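Long-range contacts in ATP phosphoribosyltransferase regulatory subunit (PDB 3OD1), which is probably required, together with the HisG subunit, for the first step of histidine biosynthesis and may allow its feedback regulation by histidine: residues 160-165 with 264-269; 140-145 with 312-317; 292-297 with 321-326. One frame throughout, in Å; residues are numbered along the deposited sequence.

Interaction 1 of 3, residues 160-165 with 264-269; sequences EFKVAI and YVKFDL
F161 to I165 runs alongside Y264 to D268 as a parallel pair, V163 beside V265, A164 beside K266 and I165 beside F267, the two strand axes inclined at 35°. Four backbone hydrogen bonds join them in the alternating parallel pattern: V163 N to Y264 O (2.8 Å), K266 N to V163 O, I165 N to K266 O and D268 N to I165 O (3.0 Å). The first is nearly straight; in the last, the donor stands well above the plane of the I165 carbonyl.

Where the pair begins, the F161 and Y264 rings form an offset stack, with centroids 4.7 Å apart and planes inclined by 29°. Y264 CE1 lies over one face of F161, 3.6 Å from F161 CE2, while Y264 CD1 meets the F161 carbonyl oxygen with its ring edge. With chi1 at 60°, F161 CG is set between backbone N and carbonyl carbon, which turns its ring face to the tyrosine. Helix 139-155 packs against both rings.

V163, I165, V265 and F267 share one face of the sheet, where I165 CD1 approaches V265 CB and I165 CB lies 4.1 Å from F267 CD1. Helix 240-258 touches I165 and V265 there. On the other face the extended K266 chain crosses K162 at about a right angle, K266 CD 3.8 Å from K162 CG.

The two ammonium groups also lie close, K162 NZ to K266 NZ 4.1 Å, a proximity that probably costs some electrostatic energy, whereas the backbone bonds and the aromatic stack hold the strands together.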
loop_
_atom_site.group_PDB
_atom_site.type_symbol
_atom_site.label_atom_id
_atom_site.label_comp_id
_atom_site.label_asym_id
_atom_site.label_seq_id
_atom_site.Cartn_x
_atom_site.Cartn_y
_atom_site.Cartn_z
ATOM N N GLU B 160 9.591 -15.498 22.013
ATOM C CA GLU B 160 9.207 -15.445 23.423
ATOM C C GLU B 160 7.862 -14.759 23.680
ATOM O O GLU B 160 7.582 -14.367 24.818
ATOM C CB GLU B 160 10.289 -14.721 24.232
ATOM C CG GLU B 160 11.713 -15.095 23.865
ATOM C CD GLU B 160 12.338 -16.050 24.858
ATOM O OE1 GLU B 160 11.600 -16.864 25.450
ATOM O OE2 GLU B 160 13.571 -15.986 25.043
ATOM N N PHE B 161 7.043 -14.606 22.638
ATOM C CA PHE B 161 5.761 -13.921 22.760
ATOM C C PHE B 161 4.663 -14.868 23.219
ATOM O O PHE B 161 4.867 -16.081 23.290
ATOM C CB PHE B 161 5.361 -13.278 21.432
ATOM C CG PHE B 161 5.215 -14.250 20.308
ATOM C CD1 PHE B 161 3.962 -14.753 19.962
ATOM C CD2 PHE B 161 6.325 -14.654 19.580
ATOM C CE1 PHE B 161 3.821 -15.640 18.903
ATOM C CE2 PHE B 161 6.194 -15.548 18.525
ATOM C CZ PHE B 161 4.941 -16.045 18.189
ATOM N N LYS B 162 3.495 -14.300 23.520
ATOM C CA LYS B 162 2.373 -15.061 24.033
ATOM C C LYS B 162 1.083 -14.626 23.355
ATOM O O LYS B 162 0.872 -13.443 23.104
ATOM C CB LYS B 162 2.233 -14.865 25.545
ATOM C CG LYS B 162 2.665 -16.058 26.397
ATOM C CD LYS B 162 4.176 -16.102 26.604
ATOM C CE LYS B 162 4.542 -16.589 28.009
ATOM N NZ LYS B 162 4.044 -15.687 29.103
ATOM N N VAL B 163 0.230 -15.600 23.064
ATOM C CA VAL B 163 -1.109 -15.334 22.563
ATOM C C VAL B 163 -2.096 -15.753 23.644
ATOM O O VAL B 163 -2.135 -16.914 24.054
ATOM C CB VAL B 163 -1.374 -16.110 21.276
ATOM C CG1 VAL B 163 -2.805 -15.854 20.766
ATOM C CG2 VAL B 163 -0.338 -15.716 20.235
ATOM N N ALA B 164 -2.851 -14.788 24.142
ATOM C CA ALA B 164 -3.808 -15.050 25.205
ATOM C C ALA B 164 -5.169 -15.307 24.566
ATOM O O ALA B 164 -5.583 -14.587 23.652
ATOM C CB ALA B 164 -3.872 -13.869 26.151
ATOM N N ILE B 165 -5.854 -16.344 25.037
ATOM C CA ILE B 165 -7.101 -16.782 24.426
ATOM C C ILE B 165 -8.235 -16.668 25.419
ATOM O O ILE B 165 -8.144 -17.222 26.513
ATOM C CB ILE B 165 -6.990 -18.252 23.982
ATOM C CG1 ILE B 165 -5.824 -18.406 23.005
ATOM C CG2 ILE B 165 -8.321 -18.742 23.394
ATOM C CD1 ILE B 165 -5.587 -19.815 22.550
ATOM N N TYR B 264 3.231 -21.261 23.025
ATOM C CA TYR B 264 2.975 -19.842 22.786
ATOM C C TYR B 264 1.642 -19.346 23.338
ATOM O O TYR B 264 1.390 -18.140 23.390
ATOM C CB TYR B 264 3.047 -19.538 21.284
ATOM C CG TYR B 264 4.443 -19.643 20.718
ATOM C CD1 TYR B 264 5.337 -18.590 20.844
ATOM C CD2 TYR B 264 4.869 -20.792 20.065
ATOM C CE1 TYR B 264 6.617 -18.670 20.336
ATOM C CE2 TYR B 264 6.149 -20.881 19.546
ATOM C CZ TYR B 264 7.017 -19.814 19.688
ATOM O OH TYR B 264 8.293 -19.888 19.189
ATOM N N VAL B 265 0.784 -20.265 23.760
ATOM C CA VAL B 265 -0.562 -19.872 24.127
ATOM C C VAL B 265 -0.779 -19.872 25.634
ATOM O O VAL B 265 -0.179 -20.658 26.363
ATOM C CB VAL B 265 -1.631 -20.753 23.430
ATOM C CG1 VAL B 265 -1.503 -20.639 21.917
ATOM C CG2 VAL B 265 -1.506 -22.192 23.868
ATOM N N LYS B 266 -1.625 -18.959 26.091
ATOM C CA LYS B 266 -2.106 -18.992 27.457
ATOM C C LYS B 266 -3.569 -18.574 27.446
ATOM O O LYS B 266 -4.096 -18.185 26.405
ATOM C CB LYS B 266 -1.249 -18.108 28.364
ATOM C CG LYS B 266 -1.198 -16.643 27.989
ATOM C CD LYS B 266 -0.205 -15.915 28.882
ATOM C CE LYS B 266 -0.349 -14.399 28.789
ATOM N NZ LYS B 266 0.569 -13.694 29.740
ATOM N N PHE B 267 -4.241 -18.692 28.584
ATOM C CA PHE B 267 -5.661 -18.390 28.633
ATOM C C PHE B 267 -5.955 -17.185 29.498
ATOM O O PHE B 267 -5.388 -17.031 30.579
ATOM C CB PHE B 267 -6.448 -19.609 29.099
ATOM C CG PHE B 267 -6.339 -20.774 28.165
ATOM C CD1 PHE B 267 -7.234 -20.920 27.116
ATOM C CD2 PHE B 267 -5.323 -21.704 28.316
ATOM C CE1 PHE B 267 -7.126 -21.983 26.243
ATOM C CE2 PHE B 267 -5.214 -22.773 27.450
ATOM C CZ PHE B 267 -6.116 -22.912 26.412
ATOM N N ASP B 268 -6.829 -16.316 29.001
ATOM C CA ASP B 268 -7.286 -15.167 29.768
ATOM C C ASP B 268 -8.781 -15.003 29.583
ATOM O O ASP B 268 -9.236 -14.290 28.688
ATOM C CB ASP B 268 -6.545 -13.897 29.358
ATOM C CG ASP B 268 -7.016 -12.675 30.126
ATOM O OD1 ASP B 268 -7.793 -12.832 31.094
ATOM O OD2 ASP B 268 -6.605 -11.556 29.764
ATOM N N LEU B 269 -9.544 -15.687 30.428
ATOM C CA LEU B 269 -10.988 -15.699 30.279
ATOM C C LEU B 269 -11.612 -14.373 30.698
ATOM O O LEU B 269 -12.821 -14.221 30.644
ATOM C CB LEU B 269 -11.609 -16.880 31.035
ATOM C CG LEU B 269 -11.676 -18.181 30.224
ATOM C CD1 LEU B 269 -10.330 -18.510 29.623
ATOM C CD2 LEU B 269 -12.192 -19.356 31.064
#

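Interaction 2 of 3, residues 140-145 with 312-317; sequences SADGEV and QATGFG
Helix 140-145 lies over strand 313-317 with its axis 8° from parallel to the strand and 8.1 Å away at closest approach; V145 and G315 bring the backbones nearest, their CA atoms 5.8 Å apart. V145 and T314 reach toward each other tip to tip, V145 CG1 and CG2 both 4.0 Å from T314 CG2. V145 CG1 also rests on G315 CA, where the strand has no side chain. One residue further on, F316 brings its ring up to the backbone of V145: chi1 of 69° turns CG back between the backbone N and the carbonyl carbon, and CD2 comes 3.3 Å from V145 O.

The polar link is indirect. A water donates to D142 OD1 at 2.6 Å and is hydrogen-bonded to T314 OG1 at 2.8 Å, so that it spans the gap between helix and strand. D142 OD1 also forms a salt bridge with R299, while S140 OG is bonded to D369 and R348 of the second subunit.

Strand 125-134 and strand 281-286 add L133 and F283 beside V145. The arrangement is that of a helix packed on the mixed, largely antiparallel sheet of a class II aminoacyl-tRNA synthetase fold, the family to which HisZ belongs.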
loop_
_atom_site.group_PDB
_atom_site.type_symbol
_atom_site.label_atom_id
_atom_site.label_comp_id
_atom_site.label_asym_id
_atom_site.label_seq_id
_atom_site.Cartn_x
_atom_site.Cartn_y
_atom_site.Cartn_z
ATOM N N SER B 140 -10.879 -26.841 14.033
ATOM C CA SER B 140 -9.731 -26.865 13.123
ATOM C C SER B 140 -9.424 -25.455 12.630
ATOM O O SER B 140 -8.266 -25.037 12.572
ATOM C CB SER B 140 -10.003 -27.788 11.925
ATOM O OG SER B 140 -10.112 -29.135 12.346
ATOM N N ALA B 141 -10.482 -24.728 12.291
ATOM C CA ALA B 141 -10.366 -23.377 11.763
ATOM C C ALA B 141 -9.921 -22.398 12.849
ATOM O O ALA B 141 -9.069 -21.541 12.593
ATOM C CB ALA B 141 -11.692 -22.945 11.164
ATOM N N ASP B 142 -10.510 -22.508 14.044
ATOM C CA ASP B 142 -10.075 -21.716 15.204
ATOM C C ASP B 142 -8.563 -21.866 15.431
ATOM O O ASP B 142 -7.840 -20.883 15.559
ATOM C CB ASP B 142 -10.803 -22.168 16.472
ATOM C CG ASP B 142 -12.251 -21.697 16.533
ATOM O OD1 ASP B 142 -12.652 -20.827 15.734
ATOM O OD2 ASP B 142 -12.982 -22.199 17.411
ATOM N N GLY B 143 -8.097 -23.110 15.486
ATOM C CA GLY B 143 -6.682 -23.390 15.699
ATOM C C GLY B 143 -5.809 -22.930 14.551
ATOM O O GLY B 143 -4.697 -22.440 14.764
ATOM N N GLU B 144 -6.310 -23.078 13.327
ATOM C CA GLU B 144 -5.559 -22.657 12.140
ATOM C C GLU B 144 -5.179 -21.174 12.156
ATOM O O GLU B 144 -4.021 -20.837 11.950
ATOM C CB GLU B 144 -6.324 -22.980 10.852
ATOM C CG GLU B 144 -5.617 -22.497 9.568
ATOM C CD GLU B 144 -6.478 -22.662 8.316
ATOM O OE1 GLU B 144 -7.388 -23.525 8.310
ATOM O OE2 GLU B 144 -6.265 -21.911 7.342
ATOM N N VAL B 145 -6.136 -20.281 12.379
ATOM C CA VAL B 145 -5.791 -18.858 12.327
ATOM C C VAL B 145 -4.820 -18.459 13.442
ATOM O O VAL B 145 -3.992 -17.581 13.249
ATOM C CB VAL B 145 -7.031 -17.924 12.320
ATOM C CG1 VAL B 145 -7.906 -18.211 11.100
ATOM C CG2 VAL B 145 -7.822 -18.068 13.606
ATOM N N GLN B 312 -20.140 -18.416 9.356
ATOM C CA GLN B 312 -19.232 -18.301 10.481
ATOM C C GLN B 312 -17.930 -17.742 9.918
ATOM O O GLN B 312 -17.641 -17.900 8.731
ATOM C CB GLN B 312 -19.014 -19.673 11.140
ATOM C CG GLN B 312 -20.312 -20.409 11.443
ATOM C CD GLN B 312 -20.081 -21.797 12.022
ATOM O OE1 GLN B 312 -19.753 -21.939 13.202
ATOM N NE2 GLN B 312 -20.251 -22.828 11.192
ATOM N N ALA B 313 -17.168 -17.040 10.749
ATOM C CA ALA B 313 -15.931 -16.423 10.278
ATOM C C ALA B 313 -14.991 -16.145 11.435
ATOM O O ALA B 313 -15.424 -15.847 12.554
ATOM C CB ALA B 313 -16.215 -15.143 9.492
ATOM N N THR B 314 -13.700 -16.301 11.175
ATOM C CA THR B 314 -12.698 -15.887 12.140
ATOM C C THR B 314 -11.504 -15.312 11.403
ATOM O O THR B 314 -11.518 -15.235 10.178
ATOM C CB THR B 314 -12.294 -17.028 13.104
ATOM O OG1 THR B 314 -11.369 -16.520 14.069
ATOM C CG2 THR B 314 -11.666 -18.201 12.351
ATOM N N GLY B 315 -10.479 -14.892 12.142
ATOM C CA GLY B 315 -9.290 -14.343 11.524
ATOM C C GLY B 315 -8.467 -13.557 12.522
ATOM O O GLY B 315 -8.725 -13.621 13.716
ATOM N N PHE B 316 -7.455 -12.845 12.037
ATOM C CA PHE B 316 -6.637 -12.009 12.904
ATOM C C PHE B 316 -6.116 -10.791 12.149
ATOM O O PHE B 316 -6.088 -10.761 10.913
ATOM C CB PHE B 316 -5.465 -12.798 13.514
ATOM C CG PHE B 316 -4.389 -13.201 12.515
ATOM C CD1 PHE B 316 -3.407 -12.299 12.118
ATOM C CD2 PHE B 316 -4.346 -14.494 12.001
ATOM C CE1 PHE B 316 -2.424 -12.669 11.217
ATOM C CE2 PHE B 316 -3.355 -14.874 11.103
ATOM C CZ PHE B 316 -2.393 -13.973 10.718
ATOM N N GLY B 317 -5.710 -9.788 12.916
ATOM C CA GLY B 317 -5.054 -8.612 12.380
ATOM C C GLY B 317 -3.795 -8.323 13.186
ATOM O O GLY B 317 -3.760 -8.565 14.390
HETATM O O HOH W 1 -11.577 -18.455 16.088
#

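Interaction 3 of 3, residues 292-297 with 321-326; sequences VPLCSG and DLLVEA
L294 turns CG anti to its own carbonyl carbon (chi1 -48°) and carries on extended through chi2 (177°), which delivers both of its methyls to helix 321-326; L322 has the same pair of conformations and extends its CD atoms toward V292 and P293. L294 belongs to a classic beta bulge, in which it and C295 both face G285 of the neighbouring strand, within the sheet of the class II synthetase fold.

The contact is wholly apolar in its side chains. L294 wedges its branched end against one side of the helix: CD2 lies 4.0 Å from L322 CB and 3.9 Å from A326 CB, while CD1 approaches the same alanine methyl and also L323 CD1 at 4.1 Å. L294 thus spans a full helical turn, from L322 to A326, and its side chain crosses that of L323 at about a right angle. CD2 also approaches L322 O, a carbonyl engaged within the helix by A326 N. L323 in turn packs against helix 21-40 and helix 139-155, which continues this apolar layer into the interior.

Nearer the surface, V292 and L322 meet at roughly a right angle. V292 CG2 sits against both branches of the leucine, 3.7 Å from L322 CD1 and 3.7 Å from L322 CD2. From the adjoining residue, P293 directs its carbonyl oxygen to the same leucine, with P293 O lying 3.5 Å from L322 CD1.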
loop_
_atom_site.group_PDB
_atom_site.type_symbol
_atom_site.label_atom_id
_atom_site.label_comp_id
_atom_site.label_asym_id
_atom_site.label_seq_id
_atom_site.Cartn_x
_atom_site.Cartn_y
_atom_site.Cartn_z
ATOM N N VAL B 292 1.252 -2.674 24.756
ATOM C CA VAL B 292 0.016 -2.851 23.995
ATOM C C VAL B 292 0.076 -4.118 23.143
ATOM O O VAL B 292 1.118 -4.449 22.596
ATOM C CB VAL B 292 -0.272 -1.632 23.097
ATOM C CG1 VAL B 292 -0.390 -0.372 23.938
ATOM C CG2 VAL B 292 0.833 -1.464 22.064
ATOM N N PRO B 293 -1.047 -4.843 23.036
ATOM C CA PRO B 293 -1.083 -6.012 22.150
ATOM C C PRO B 293 -0.628 -5.641 20.734
ATOM O O PRO B 293 -0.990 -4.579 20.228
ATOM C CB PRO B 293 -2.571 -6.390 22.115
ATOM C CG PRO B 293 -3.185 -5.722 23.243
ATOM C CD PRO B 293 -2.377 -4.509 23.571
ATOM N N LEU B 294 0.148 -6.517 20.110
ATOM C CA LEU B 294 0.597 -6.320 18.729
ATOM C C LEU B 294 -0.442 -6.799 17.719
ATOM O O LEU B 294 -0.479 -6.322 16.570
ATOM C CB LEU B 294 1.885 -7.101 18.485
ATOM C CG LEU B 294 3.013 -6.982 19.512
ATOM C CD1 LEU B 294 4.167 -7.887 19.126
ATOM C CD2 LEU B 294 3.488 -5.537 19.655
ATOM N N CYS B 295 -1.271 -7.752 18.143
ATOM C CA CYS B 295 -2.236 -8.386 17.243
ATOM C C CYS B 295 -3.417 -8.952 18.006
ATOM O O CYS B 295 -3.372 -9.105 19.233
ATOM C CB CYS B 295 -1.563 -9.510 16.460
ATOM S SG CYS B 295 -0.777 -10.727 17.516
ATOM N N SER B 296 -4.471 -9.285 17.269
ATOM C CA SER B 296 -5.684 -9.788 17.891
ATOM C C SER B 296 -6.583 -10.406 16.840
ATOM O O SER B 296 -6.422 -10.148 15.645
ATOM C CB SER B 296 -6.418 -8.663 18.618
ATOM O OG SER B 296 -6.928 -7.714 17.697
ATOM N N GLY B 297 -7.523 -11.236 17.280
ATOM C CA GLY B 297 -8.463 -11.835 16.352
ATOM C C GLY B 297 -9.544 -12.611 17.072
ATOM O O GLY B 297 -9.673 -12.537 18.296
ATOM N N ASP B 321 3.158 -1.319 12.757
ATOM C CA ASP B 321 4.037 -0.368 13.419
ATOM C C ASP B 321 4.378 -0.819 14.838
ATOM O O ASP B 321 5.508 -0.663 15.288
ATOM C CB ASP B 321 3.478 1.068 13.355
ATOM C CG ASP B 321 2.005 1.162 13.753
ATOM O OD1 ASP B 321 1.515 2.309 13.873
ATOM O OD2 ASP B 321 1.338 0.114 13.943
ATOM N N LEU B 322 3.410 -1.417 15.528
ATOM C CA LEU B 322 3.654 -1.933 16.862
ATOM C C LEU B 322 4.599 -3.124 16.798
ATOM O O LEU B 322 5.428 -3.320 17.681
ATOM C CB LEU B 322 2.331 -2.335 17.529
ATOM C CG LEU B 322 1.354 -1.195 17.853
ATOM C CD1 LEU B 322 0.038 -1.704 18.474
ATOM C CD2 LEU B 322 2.004 -0.161 18.769
ATOM N N LEU B 323 4.466 -3.930 15.750
ATOM C CA LEU B 323 5.327 -5.097 15.602
ATOM C C LEU B 323 6.779 -4.676 15.322
ATOM O O LEU B 323 7.717 -5.220 15.902
ATOM C CB LEU B 323 4.805 -6.030 14.498
ATOM C CG LEU B 323 5.671 -7.245 14.162
ATOM C CD1 LEU B 323 5.960 -8.082 15.427
ATOM C CD2 LEU B 323 5.011 -8.098 13.059
ATOM N N VAL B 324 6.958 -3.700 14.443
ATOM C CA VAL B 324 8.301 -3.187 14.152
ATOM C C VAL B 324 8.981 -2.664 15.432
ATOM O O VAL B 324 10.130 -3.010 15.713
ATOM C CB VAL B 324 8.290 -2.103 13.052
ATOM C CG1 VAL B 324 9.704 -1.532 12.831
ATOM C CG2 VAL B 324 7.738 -2.656 11.736
ATOM N N GLU B 325 8.266 -1.848 16.205
ATOM C CA GLU B 325 8.738 -1.417 17.524
ATOM C C GLU B 325 9.199 -2.594 18.382
ATOM O O GLU B 325 10.277 -2.568 18.974
ATOM C CB GLU B 325 7.614 -0.727 18.290
ATOM C CG GLU B 325 7.342 0.727 17.972
ATOM C CD GLU B 325 6.182 1.271 18.810
ATOM O OE1 GLU B 325 5.422 2.124 18.301
ATOM O OE2 GLU B 325 6.016 0.827 19.974
ATOM N N ALA B 326 8.351 -3.614 18.472
ATOM C CA ALA B 326 8.594 -4.761 19.345
ATOM C C ALA B 326 9.839 -5.567 18.962
ATOM O O ALA B 326 10.421 -6.261 19.798
ATOM C CB ALA B 326 7.366 -5.663 19.369
#

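In the fold
From the N terminus, helix 139-155 opens interaction 2 and leads into strand 162-167, which opens interaction 1. The chain then passes through a mainly helical insert of 98 residues before 264-269 closes interaction 1. Interaction 3 opens next at 292-297; strand 313-319 then closes interaction 2, and helix 320-327, following directly, closes interaction 3. Interaction 1 is therefore nested within the loop of interaction 2 and in series with interaction 3, while interactions 2 and 3 cross. These last two touch, G317 N lying 2.8 Å from S296 O across neighbouring strands. All three reach the same mixed sheet: interaction 1 pairs two parallel strands within it, while interactions 2 and 3 each set a helix against it.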